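Local coordinates for ribulose bisphosphate carboxylase (Hyperthermus butylicus DSM 5456, PDB 6HUN), which probably adds carbon dioxide and water to ribulose 1,5-bisphosphate to give two molecules of 3-phosphoglycerate, as part of archaeal AMP breakdown, at residues 310-322 with 343-356. Residues are numbered along the deposited sequence; the frame is centred on the assembly and turned at random.
Sequences VSMFLVAKLARMA and EVLEHTRIVREQYY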
ATOM      1  N   VAL A 310       0.913  10.960   2.016  1.00 15.11           N
ATOM      2  CA  VAL A 310       1.356  11.192   0.621  1.00 16.04           C
ATOM      3  C   VAL A 310       0.247  11.994  -0.060  1.00 19.56           C
ATOM      4  O   VAL A 310      -0.932  11.664   0.096  1.00 17.23           O
ATOM      5  CB  VAL A 310       1.541   9.877  -0.147  1.00 16.52           C
ATOM      6  CG1 VAL A 310       2.151  10.209  -1.577  1.00 14.82           C
ATOM      7  CG2 VAL A 310       2.510   8.891   0.643  1.00 17.02           C
ATOM      8  N   SER A 311       0.594  13.024  -0.830  1.00 16.40           N
ATOM      9  CA  SER A 311      -0.467  13.745  -1.523  1.00 16.74           C
ATOM     10  C   SER A 311      -1.062  12.870  -2.613  1.00 16.22           C
ATOM     11  O   SER A 311      -0.394  12.006  -3.209  1.00 17.31           O
ATOM     12  CB  SER A 311       0.085  15.049  -2.162  1.00 22.59           C
ATOM     13  OG  SER A 311       0.983  14.627  -3.185  1.00 22.24           O
ATOM     14  N   MET A 312      -2.369  13.058  -2.868  1.00 17.30           N
ATOM     15  CA  MET A 312      -2.974  12.305  -3.957  1.00 16.51           C
ATOM     16  C   MET A 312      -2.318  12.712  -5.279  1.00 19.10           C
ATOM     17  O   MET A 312      -2.254  11.912  -6.218  1.00 19.24           O
ATOM     18  CB  MET A 312      -4.499  12.595  -4.016  1.00 21.72           C
ATOM     19  CG  MET A 312      -5.191  11.865  -5.242  1.00 22.60           C
ATOM     20  SD  MET A 312      -5.181  10.033  -4.959  1.00 23.62           S
ATOM     21  CE  MET A 312      -4.897   9.486  -6.667  1.00 24.02           C
ATOM     22  N   PHE A 313      -1.859  13.960  -5.364  1.00 18.09           N
ATOM     23  CA  PHE A 313      -1.108  14.411  -6.538  1.00 20.39           C
ATOM     24  C   PHE A 313       0.026  13.431  -6.864  1.00 19.12           C
ATOM     25  O   PHE A 313       0.188  13.009  -8.007  1.00 18.72           O
ATOM     26  CB  PHE A 313      -0.602  15.826  -6.257  1.00 22.38           C
ATOM     27  CG  PHE A 313       0.135  16.482  -7.439  1.00 22.10           C
ATOM     28  CD1 PHE A 313       1.488  16.219  -7.646  1.00 23.93           C
ATOM     29  CD2 PHE A 313      -0.532  17.404  -8.293  1.00 22.80           C
ATOM     30  CE1 PHE A 313       2.222  16.879  -8.714  1.00 27.42           C
ATOM     31  CE2 PHE A 313       0.162  18.007  -9.324  1.00 28.97           C
ATOM     32  CZ  PHE A 313       1.519  17.757  -9.550  1.00 25.14           C
ATOM     33  N   LEU A 314       0.830  13.080  -5.872  1.00 17.87           N
ATOM     34  CA  LEU A 314       1.975  12.213  -6.145  1.00 17.53           C
ATOM     35  C   LEU A 314       1.516  10.781  -6.429  1.00 17.01           C
ATOM     36  O   LEU A 314       2.095  10.070  -7.271  1.00 18.17           O
ATOM     37  CB  LEU A 314       2.962  12.329  -4.971  1.00 18.70           C
ATOM     38  CG  LEU A 314       4.198  11.390  -4.991  1.00 18.90           C
ATOM     39  CD1 LEU A 314       5.017  11.677  -6.240  1.00 20.76           C
ATOM     40  CD2 LEU A 314       5.100  11.492  -3.764  1.00 21.12           C
ATOM     41  N   VAL A 315       0.468  10.326  -5.741  1.00 16.57           N
ATOM     42  CA  VAL A 315      -0.031   8.994  -6.057  1.00 18.89           C
ATOM     43  C   VAL A 315      -0.454   8.946  -7.537  1.00 18.38           C
ATOM     44  O   VAL A 315      -0.212   7.960  -8.235  1.00 17.61           O
ATOM     45  CB  VAL A 315      -1.222   8.674  -5.142  1.00 19.69           C
ATOM     46  CG1 VAL A 315      -1.954   7.367  -5.612  1.00 18.85           C
ATOM     47  CG2 VAL A 315      -0.767   8.596  -3.666  1.00 17.57           C
ATOM     48  N   ALA A 316      -1.128  10.001  -8.016  1.00 15.90           N
ATOM     49  CA  ALA A 316      -1.533  10.050  -9.421  1.00 16.41           C
ATOM     50  C   ALA A 316      -0.338  10.080 -10.369  1.00 23.68           C
ATOM     51  O   ALA A 316      -0.321   9.390 -11.408  1.00 20.39           O
ATOM     52  CB  ALA A 316      -2.451  11.289  -9.700  1.00 17.17           C
ATOM     53  N   LYS A 317       0.698  10.829 -10.018  1.00 20.36           N
ATOM     54  CA  LYS A 317       1.907  10.840 -10.846  1.00 20.45           C
ATOM     55  C   LYS A 317       2.570   9.461 -10.898  1.00 22.44           C
ATOM     56  O   LYS A 317       2.972   8.986 -11.976  1.00 20.86           O
ATOM     57  CB  LYS A 317       2.847  11.902 -10.263  1.00 30.05           C
ATOM     58  CG  LYS A 317       4.219  11.863 -10.800  1.00 40.06           C
ATOM     59  CD  LYS A 317       5.038  12.938 -10.103  1.00 43.36           C
ATOM     60  CE  LYS A 317       5.133  14.133 -10.948  1.00 36.06           C
ATOM     61  NZ  LYS A 317       6.198  15.087 -10.518  1.00 29.01           N
ATOM     62  N   LEU A 318       2.627   8.759  -9.770  1.00 17.85           N
ATOM     63  CA  LEU A 318       3.240   7.417  -9.794  1.00 18.52           C
ATOM     64  C   LEU A 318       2.363   6.446 -10.590  1.00 17.49           C
ATOM     65  O   LEU A 318       2.870   5.556 -11.255  1.00 20.17           O
ATOM     66  CB  LEU A 318       3.428   6.900  -8.357  1.00 20.69           C
ATOM     67  CG  LEU A 318       4.435   7.709  -7.489  1.00 19.75           C
ATOM     68  CD1 LEU A 318       4.320   7.240  -6.007  1.00 18.65           C
ATOM     69  CD2 LEU A 318       5.813   7.443  -7.941  1.00 20.89           C
ATOM     70  N   ALA A 319       1.034   6.575 -10.473  1.00 19.95           N
ATOM     71  CA  ALA A 319       0.134   5.731 -11.272  1.00 19.82           C
ATOM     72  C   ALA A 319       0.333   5.930 -12.782  1.00 19.28           C
ATOM     73  O   ALA A 319       0.349   4.964 -13.562  1.00 20.04           O
ATOM     74  CB  ALA A 319      -1.308   6.054 -10.883  1.00 20.96           C
ATOM     75  N   ARG A 320       0.575   7.168 -13.199  1.00 19.88           N
ATOM     76  CA  ARG A 320       0.821   7.435 -14.603  1.00 24.34           C
ATOM     77  C   ARG A 320       2.161   6.846 -15.042  1.00 27.92           C
ATOM     78  O   ARG A 320       2.267   6.244 -16.112  1.00 23.28           O
ATOM     79  CB  ARG A 320       0.801   8.944 -14.816  1.00 21.67           C
ATOM     80  CG  ARG A 320       1.177   9.301 -16.275  1.00 23.84           C
ATOM     81  CD  ARG A 320       0.914  10.840 -16.513  1.00 24.85           C
ATOM     82  NE  ARG A 320       1.282  11.217 -17.903  1.00 27.21           N
ATOM     83  CZ  ARG A 320       1.317  12.470 -18.369  1.00 28.82           C
ATOM     84  NH1 ARG A 320       1.030  13.482 -17.558  1.00 28.40           N
ATOM     85  NH2 ARG A 320       1.680  12.713 -19.640  1.00 31.20           N
ATOM     86  N   MET A 321       3.190   6.993 -14.211  1.00 22.95           N
ATOM     87  CA  MET A 321       4.480   6.351 -14.526  1.00 26.24           C
ATOM     88  C   MET A 321       4.348   4.833 -14.645  1.00 25.46           C
ATOM     89  O   MET A 321       4.868   4.215 -15.589  1.00 24.49           O
ATOM     90  CB  MET A 321       5.471   6.703 -13.410  1.00 27.07           C
ATOM     91  CG  MET A 321       5.829   8.159 -13.412  1.00 29.25           C
ATOM     92  SD  MET A 321       6.679   8.630 -11.873  1.00 30.97           S
ATOM     93  CE  MET A 321       7.971   7.438 -12.127  1.00 27.77           C
ATOM     94  N   ALA A 322       3.632   4.222 -13.689  1.00 21.66           N
ATOM     95  CA  ALA A 322       3.550   2.762 -13.638  1.00 22.67           C
ATOM     96  C   ALA A 322       2.720   2.233 -14.776  1.00 25.55           C
ATOM     97  O   ALA A 322       2.972   1.113 -15.257  1.00 29.82           O
ATOM     98  CB  ALA A 322       2.949   2.294 -12.304  1.00 20.91           C
ATOM     99  N   GLU A 343      -7.117  21.841  -6.184  1.00 36.70           N
ATOM    100  CA  GLU A 343      -6.197  20.707  -6.185  1.00 37.76           C
ATOM    101  C   GLU A 343      -6.692  19.623  -7.130  1.00 40.24           C
ATOM    102  O   GLU A 343      -5.883  18.916  -7.745  1.00 33.52           O
ATOM    103  CB  GLU A 343      -5.988  20.167  -4.771  1.00 44.48           C
ATOM    104  CG  GLU A 343      -4.864  19.101  -4.678  1.00 45.19           C
ATOM    105  CD  GLU A 343      -3.437  19.651  -4.994  1.00 45.22           C
ATOM    106  OE1 GLU A 343      -3.285  20.906  -5.126  1.00 47.20           O
ATOM    107  OE2 GLU A 343      -2.468  18.842  -5.060  1.00 35.47           O
ATOM    108  N   VAL A 344      -8.015  19.449  -7.247  1.00 41.07           N
ATOM    109  CA  VAL A 344      -8.510  18.517  -8.258  1.00 36.41           C
ATOM    110  C   VAL A 344      -8.037  18.954  -9.633  1.00 36.49           C
ATOM    111  O   VAL A 344      -7.725  18.105 -10.501  1.00 33.90           O
ATOM    112  CB  VAL A 344     -10.046  18.395  -8.207  1.00 47.35           C
ATOM    113  CG1 VAL A 344     -10.598  17.649  -9.461  1.00 48.93           C
ATOM    114  CG2 VAL A 344     -10.447  17.674  -6.929  1.00 44.30           C
ATOM    115  N   LEU A 345      -7.970  20.277  -9.855  1.00 31.80           N
ATOM    116  CA  LEU A 345      -7.505  20.779 -11.153  1.00 38.24           C
ATOM    117  C   LEU A 345      -6.014  20.513 -11.341  1.00 39.16           C
ATOM    118  O   LEU A 345      -5.574  20.206 -12.452  1.00 32.56           O
ATOM    119  CB  LEU A 345      -7.814  22.277 -11.338  1.00 44.89           C
ATOM    120  CG  LEU A 345      -9.163  22.637 -11.971  1.00 53.91           C
ATOM    121  CD1 LEU A 345     -10.277  21.734 -11.422  1.00 55.21           C
ATOM    122  CD2 LEU A 345      -9.507  24.102 -11.712  1.00 56.70           C
ATOM    123  N   GLU A 346      -5.215  20.597 -10.265  1.00 36.34           N
ATOM    124  CA  GLU A 346      -3.803  20.227 -10.371  1.00 36.55           C
ATOM    125  C   GLU A 346      -3.631  18.734 -10.638  1.00 28.27           C
ATOM    126  O   GLU A 346      -2.748  18.340 -11.420  1.00 29.47           O
ATOM    127  CB  GLU A 346      -3.044  20.676  -9.094  1.00 34.90           C
ATOM    128  CG  GLU A 346      -2.973  22.222  -9.032  1.00 39.40           C
ATOM    129  CD  GLU A 346      -2.421  22.902 -10.335  1.00 52.05           C
ATOM    130  OE1 GLU A 346      -1.217  22.754 -10.598  1.00 54.74           O
ATOM    131  OE2 GLU A 346      -3.161  23.594 -11.115  1.00 54.14           O
ATOM    132  N   HIS A 347      -4.458  17.883 -10.004  1.00 23.92           N
ATOM    133  CA  HIS A 347      -4.454  16.441 -10.303  1.00 25.00           C
ATOM    134  C   HIS A 347      -4.705  16.160 -11.779  1.00 23.09           C
ATOM    135  O   HIS A 347      -4.072  15.275 -12.365  1.00 26.56           O
ATOM    136  CB  HIS A 347      -5.536  15.694  -9.560  1.00 29.08           C
ATOM    137  CG  HIS A 347      -5.388  15.682  -8.076  1.00 30.41           C
ATOM    138  ND1 HIS A 347      -6.382  15.201  -7.250  1.00 30.64           N
ATOM    139  CD2 HIS A 347      -4.380  16.103  -7.271  1.00 31.44           C
ATOM    140  CE1 HIS A 347      -5.984  15.323  -5.991  1.00 33.79           C
ATOM    141  NE2 HIS A 347      -4.778  15.874  -5.977  1.00 32.15           N
ATOM    142  N   THR A 348      -5.723  16.799 -12.350  1.00 26.00           N
ATOM    143  CA  THR A 348      -5.982  16.562 -13.782  1.00 25.22           C
ATOM    144  C   THR A 348      -4.810  17.056 -14.614  1.00 29.57           C
ATOM    145  O   THR A 348      -4.398  16.391 -15.574  1.00 29.58           O
ATOM    146  CB  THR A 348      -7.276  17.274 -14.266  1.00 32.27           C
ATOM    147  OG1 THR A 348      -7.046  18.680 -14.357  1.00 39.89           O
ATOM    148  CG2 THR A 348      -8.460  16.973 -13.333  1.00 25.57           C
ATOM    149  N   ARG A 349      -4.210  18.191 -14.225  1.00 27.31           N
ATOM    150  CA  ARG A 349      -3.083  18.666 -15.022  1.00 29.00           C
ATOM    151  C   ARG A 349      -1.914  17.710 -14.957  1.00 28.10           C
ATOM    152  O   ARG A 349      -1.289  17.428 -15.982  1.00 29.17           O
ATOM    153  CB  ARG A 349      -2.611  20.066 -14.589  1.00 32.45           C
ATOM    154  CG  ARG A 349      -3.539  21.211 -14.920  1.00 38.39           C
ATOM    155  CD  ARG A 349      -2.948  22.528 -14.351  1.00 48.61           C
ATOM    156  NE  ARG A 349      -1.706  22.851 -15.056  1.00 57.34           N
ATOM    157  CZ  ARG A 349      -0.596  23.358 -14.511  1.00 57.81           C
ATOM    158  NH1 ARG A 349       0.459  23.587 -15.295  1.00 60.87           N
ATOM    159  NH2 ARG A 349      -0.528  23.646 -13.208  1.00 50.11           N
ATOM    160  N   ILE A 350      -1.609  17.176 -13.774  1.00 26.47           N
ATOM    161  CA  ILE A 350      -0.409  16.335 -13.709  1.00 27.67           C
ATOM    162  C   ILE A 350      -0.596  14.994 -14.454  1.00 30.34           C
ATOM    163  O   ILE A 350       0.378  14.427 -14.948  1.00 27.95           O
ATOM    164  CB  ILE A 350       0.039  16.112 -12.250  1.00 26.35           C
ATOM    165  CG1 ILE A 350       1.489  15.525 -12.218  1.00 24.71           C
ATOM    166  CG2 ILE A 350      -0.933  15.144 -11.445  1.00 24.09           C
ATOM    167  CD1 ILE A 350       2.549  16.512 -12.819  1.00 27.86           C
ATOM    168  N   VAL A 351      -1.815  14.466 -14.568  1.00 27.11           N
ATOM    169  CA  VAL A 351      -1.986  13.208 -15.294  1.00 23.70           C
ATOM    170  C   VAL A 351      -2.214  13.407 -16.791  1.00 25.82           C
ATOM    171  O   VAL A 351      -1.987  12.457 -17.569  1.00 29.16           O
ATOM    172  CB  VAL A 351      -3.116  12.328 -14.694  1.00 24.06           C
ATOM    173  CG1 VAL A 351      -2.884  12.100 -13.172  1.00 21.56           C
ATOM    174  CG2 VAL A 351      -4.502  12.955 -14.907  1.00 25.57           C
ATOM    175  N   ARG A 352      -2.637  14.620 -17.246  1.00 27.05           N
ATOM    176  CA  ARG A 352      -2.927  14.781 -18.670  1.00 28.98           C
ATOM    177  C   ARG A 352      -1.841  15.521 -19.427  1.00 32.44           C
ATOM    178  O   ARG A 352      -1.763  15.374 -20.648  1.00 33.93           O
ATOM    179  CB  ARG A 352      -4.231  15.559 -18.902  1.00 31.65           C
ATOM    180  CG  ARG A 352      -5.435  14.807 -18.433  1.00 34.53           C
ATOM    181  CD  ARG A 352      -6.634  15.460 -19.192  1.00 36.98           C
ATOM    182  NE  ARG A 352      -6.819  16.876 -18.850  1.00 40.85           N
ATOM    183  CZ  ARG A 352      -8.016  17.427 -18.619  1.00 40.30           C
ATOM    184  NH1 ARG A 352      -9.092  16.663 -18.628  1.00 35.97           N
ATOM    185  NH2 ARG A 352      -8.147  18.713 -18.319  1.00 37.28           N
ATOM    186  N   GLU A 353      -1.106  16.417 -18.786  1.00 31.68           N
ATOM    187  CA  GLU A 353      -0.223  17.313 -19.535  1.00 34.36           C
ATOM    188  C   GLU A 353       1.078  16.659 -19.975  1.00 36.32           C
ATOM    189  O   GLU A 353       1.571  15.698 -19.378  1.00 34.27           O
ATOM    190  CB  GLU A 353       0.073  18.536 -18.706  1.00 37.60           C
ATOM    191  CG  GLU A 353      -1.161  19.412 -18.670  1.00 44.41           C
ATOM    192  CD  GLU A 353      -0.907  20.726 -18.008  1.00 55.41           C
ATOM    193  OE1 GLU A 353       0.062  20.825 -17.220  1.00 59.62           O
ATOM    194  OE2 GLU A 353      -1.700  21.645 -18.234  1.00 59.90           O
ATOM    195  N   GLN A 354       1.641  17.192 -21.068  1.00 38.06           N
ATOM    196  CA  GLN A 354       2.960  16.721 -21.464  1.00 39.41           C
ATOM    197  C   GLN A 354       4.079  17.443 -20.732  1.00 40.28           C
ATOM    198  O   GLN A 354       5.204  16.926 -20.670  1.00 40.85           O
ATOM    199  CB  GLN A 354       3.161  16.871 -22.991  1.00 42.51           C
ATOM    200  CG  GLN A 354       2.671  15.636 -23.763  1.00 50.28           C
ATOM    201  CD  GLN A 354       2.795  14.309 -22.961  1.00 53.49           C
ATOM    202  OE1 GLN A 354       1.769  13.730 -22.569  1.00 53.28           O
ATOM    203  NE2 GLN A 354       4.031  13.801 -22.771  1.00 50.22           N
ATOM    204  N   TYR A 355       3.791  18.619 -20.187  1.00 40.66           N
ATOM    205  CA  TYR A 355       4.774  19.427 -19.477  1.00 41.83           C
ATOM    206  C   TYR A 355       4.014  20.156 -18.373  1.00 42.93           C
ATOM    207  O   TYR A 355       3.370  21.168 -18.624  1.00 41.68           O
ATOM    208  CB  TYR A 355       5.494  20.402 -20.395  1.00 45.72           C
ATOM    209  CG  TYR A 355       6.891  20.732 -19.913  1.00 53.65           C
ATOM    210  CD1 TYR A 355       7.117  21.130 -18.590  1.00 58.16           C
ATOM    211  CD2 TYR A 355       7.992  20.633 -20.765  1.00 60.26           C
ATOM    212  CE1 TYR A 355       8.398  21.426 -18.126  1.00 64.10           C
ATOM    213  CE2 TYR A 355       9.279  20.941 -20.317  1.00 64.84           C
ATOM    214  CZ  TYR A 355       9.477  21.334 -18.997  1.00 69.17           C
ATOM    215  OH  TYR A 355      10.752  21.628 -18.540  1.00 73.41           O
ATOM    216  N   TYR A 356       4.105  19.638 -17.161  1.00 41.39           N
ATOM    217  CA  TYR A 356       3.444  20.260 -16.028  1.00 39.49           C
ATOM    218  C   TYR A 356       4.311  21.364 -15.440  1.00 38.72           C
ATOM    219  O   TYR A 356       5.475  21.132 -15.118  1.00 39.27           O
ATOM    220  CB  TYR A 356       3.146  19.204 -14.941  1.00 34.26           C
ATOM    221  CG  TYR A 356       2.573  19.844 -13.677  1.00 36.90           C
ATOM    222  CD1 TYR A 356       3.399  20.176 -12.599  1.00 36.61           C
ATOM    223  CD2 TYR A 356       1.206  20.113 -13.558  1.00 34.82           C
ATOM    224  CE1 TYR A 356       2.882  20.759 -11.439  1.00 33.95           C
ATOM    225  CE2 TYR A 356       0.677  20.714 -12.426  1.00 33.56           C
ATOM    226  CZ  TYR A 356       1.517  21.003 -11.351  1.00 34.98           C
ATOM    227  OH  TYR A 356       0.986  21.622 -10.257  1.00 34.13           O
TER
HETATM  228  O   HOH W   1      -3.025  16.299  -3.778  1.00 22.98           O
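Two neighbouring outer helices of the RuBisCO TIM barrel, 312-322 and 339-352, pack side by side here; the 343-352 part of the second runs 19° from the first with 9.2 Å between axes, and F313 is the knob that joins them, set in a hole made by E343, E346, H347 and I350. The F313 ring is swung out between I350 and Y356 because its CG stands opposite the backbone N (chi1 -176°). I350 CG2 lies over one face, 4.0 Å from the ring centroid in a CH-pi contact, while the ring's far edge, led by CZ, points at the face of Y356 in a T-shaped pair. Y356 is itself held by its hydroxyl, which donates to E346 OE1. One turn further on, A316 CB meets V351 CG1 at 3.6 Å, close helix packing that a small residue permits.

S311 OG accepts from L314 N, capping helix 312-322. F313 N donates to a water that donates to E343 OE2, also bonded to H365 NE2, and bonds H347 NE2. H347 ND1 is bonded to V329 O, just past barrel strand 326-328.

At the other end R320, extended from CG to NE, lays its guanidinium edge against the carbonyls of I350, in the helix's last turn, and E353, just beyond it. R320 NH1 donates to I350 O (2.9 Å) and meets E353 O in its carbonyl plane, on a lone pair; NH2 reaches the same oxygen from above that plane (41° out of it). V351 O sits over one face, and NE binds K374 O. A leucine in place of R320 would probably leave the carbonyls of I350 and E353 without these donors and the helix end less firmly fixed. Such packing of consecutive outer helices, each following a barrel strand, is typical of the beta/alpha barrel.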